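Local atomic coordinates of methionine import ATP-binding protein metN 2 (Enterococcus faecalis, PDB entry 2QSW), a protein that is an ATP-binding subunit of an ABC-type import system, represented here by its C-terminal NIL domain, a member of the ACT clan. Residues I40-I43 with V44-Q48. Sequence-based numbering, arbitrary orientation. Where two conformers were deposited one is given.
With ZN (zinc ion), chain C.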
loop_
_atom_site.group_PDB
_atom_site.type_symbol
_atom_site.label_atom_id
_atom_site.label_comp_id
_atom_site.label_asym_id
_atom_site.label_seq_id
_atom_site.Cartn_x
_atom_site.Cartn_y
_atom_site.Cartn_z
ATOM N N ILE A 40 -4.781 17.541 -1.336
ATOM C CA ILE A 40 -4.949 16.974 -2.685
ATOM C C ILE A 40 -4.206 17.801 -3.712
ATOM O O ILE A 40 -3.469 17.270 -4.559
ATOM C CB ILE A 40 -6.417 16.789 -3.091
ATOM C CG1 ILE A 40 -7.082 15.762 -2.167
ATOM C CG2 ILE A 40 -6.512 16.387 -4.565
ATOM C CD1 ILE A 40 -6.494 14.328 -2.187
ATOM N N SER A 41 -4.341 19.126 -3.673
ATOM C CA SER A 41 -3.554 19.932 -4.634
ATOM C C SER A 41 -2.048 19.792 -4.402
ATOM O O SER A 41 -1.249 19.838 -5.361
ATOM C CB SER A 41 -3.970 21.410 -4.615
ATOM O OG SER A 41 -3.980 21.898 -3.299
ATOM N N HIS A 42 -1.651 19.669 -3.136
ATOM C CA HIS A 42 -0.249 19.541 -2.811
ATOM C C HIS A 42 0.387 18.327 -3.527
ATOM O O HIS A 42 1.431 18.421 -4.164
ATOM C CB HIS A 42 -0.120 19.394 -1.311
ATOM C CG HIS A 42 1.288 19.377 -0.827
ATOM N ND1 HIS A 42 1.938 20.515 -0.406
ATOM C CD2 HIS A 42 2.178 18.367 -0.704
ATOM C CE1 HIS A 42 3.170 20.202 -0.041
ATOM N NE2 HIS A 42 3.337 18.906 -0.202
ATOM N N ILE A 43 -0.291 17.194 -3.442
ATOM C CA ILE A 43 0.237 15.980 -4.079
ATOM C C ILE A 43 0.124 16.036 -5.612
ATOM O O ILE A 43 1.021 15.552 -6.304
ATOM C CB ILE A 43 -0.327 14.644 -3.467
ATOM C CG1 ILE A 43 -1.821 14.395 -3.774
ATOM C CG2 ILE A 43 -0.019 14.621 -1.990
ATOM C CD1 ILE A 43 -2.147 12.912 -3.860
ATOM N N VAL A 44 -0.945 16.643 -6.137
ATOM C CA VAL A 44 -1.060 16.802 -7.561
ATOM C C VAL A 44 0.140 17.528 -8.118
ATOM O O VAL A 44 0.738 17.087 -9.099
ATOM C CB VAL A 44 -2.356 17.569 -7.941
ATOM C CG1 VAL A 44 -2.293 18.063 -9.407
ATOM C CG2 VAL A 44 -3.583 16.673 -7.686
ATOM N N GLN A 45 0.514 18.628 -7.472
ATOM C CA GLN A 45 1.585 19.475 -7.948
ATOM C C GLN A 45 2.948 18.851 -7.708
ATOM O O GLN A 45 3.843 18.911 -8.578
ATOM C CB GLN A 45 1.462 20.826 -7.262
ATOM C CG GLN A 45 0.252 21.559 -7.748
ATOM C CD GLN A 45 0.021 22.865 -7.052
ATOM O OE1 GLN A 45 -0.089 22.952 -5.813
ATOM N NE2 GLN A 45 -0.098 23.899 -7.851
ATOM N N GLU A 46 3.132 18.244 -6.546
ATOM C CA GLU A 46 4.448 17.738 -6.205
ATOM C C GLU A 46 4.813 16.480 -6.972
ATOM O O GLU A 46 5.999 16.320 -7.335
ATOM C CB GLU A 46 4.545 17.470 -4.712
ATOM C CG GLU A 46 5.881 16.915 -4.283
ATOM C CD GLU A 46 6.087 17.010 -2.784
ATOM O OE1 GLU A 46 5.333 17.691 -2.097
ATOM O OE2 GLU A 46 7.027 16.383 -2.266
ATOM N N TYR A 47 3.827 15.589 -7.163
ATOM C CA TYR A 47 4.070 14.283 -7.740
ATOM C C TYR A 47 3.577 14.141 -9.178
ATOM O O TYR A 47 3.764 13.107 -9.768
ATOM C CB TYR A 47 3.492 13.189 -6.833
ATOM C CG TYR A 47 4.116 13.215 -5.450
ATOM C CD1 TYR A 47 5.359 12.659 -5.223
ATOM C CD2 TYR A 47 3.469 13.817 -4.390
ATOM C CE1 TYR A 47 5.939 12.705 -3.993
ATOM C CE2 TYR A 47 4.024 13.879 -3.138
ATOM C CZ TYR A 47 5.267 13.293 -2.931
ATOM O OH TYR A 47 5.842 13.321 -1.675
ATOM N N GLN A 48 2.937 15.168 -9.731
ATOM C CA GLN A 48 2.456 15.127 -11.108
ATOM C C GLN A 48 1.532 13.962 -11.314
ATOM O O GLN A 48 1.674 13.164 -12.258
ATOM C CB GLN A 48 3.614 15.122 -12.078
ATOM C CG GLN A 48 4.460 16.375 -11.945
ATOM C CD GLN A 48 3.695 17.621 -12.363
ATOM O OE1 GLN A 48 3.470 18.570 -11.557
ATOM N NE2 GLN A 48 3.254 17.625 -13.632
HETATM ZN ZN ZN C . 5.139 17.981 -0.196
#
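His42 and Glu46, on helix 39-47 of the ferredoxin-like alpha+beta fold of the ACT clan, form an i, i+4 zinc site on one face of the helix. His42 NE2 lies 2.0 Å and Glu46 OE1 1.9 Å from the zinc. Glu46 OE2 stands back at 3.2 Å from the metal, so the carboxylate binds through one oxygen. The two side chains run alongside each other, with the imidazole and carboxylate planes 64° apart. Both set CG anti to the backbone N (chi1 -175° in His42), which sends them the same way and brings His42 NE2 to 3.0 Å from Glu46 OE1, without a hydrogen bond between the two zinc ligands. The backbone bond from Glu46 N to His42 O (2.9 Å, N-H...O angle 154°) links the same two residues. The same pattern links Val44 to Ile40, Gln45 to Ser41 and Tyr47 to Ile43; Gln48, just past the last helical residue, turns to positive phi. Packing occupies other sides: Ile43 reaches Leu87 and Tyr47 reaches Ala82 and Ala83, all on helix 77-89, while Ile40 and Val44 touch Val51 of strand 50-61. Within the turn, Ile40 CG2 meets Val44 CG2 at 4.3 Å. The Tyr47 ring turns its edge to the Ile43 backbone, its CD2 4.0 Å from Ile43 CB, while Glu46 CG lies over one face of the ring, 3.7 Å above its plane and offset toward the rim.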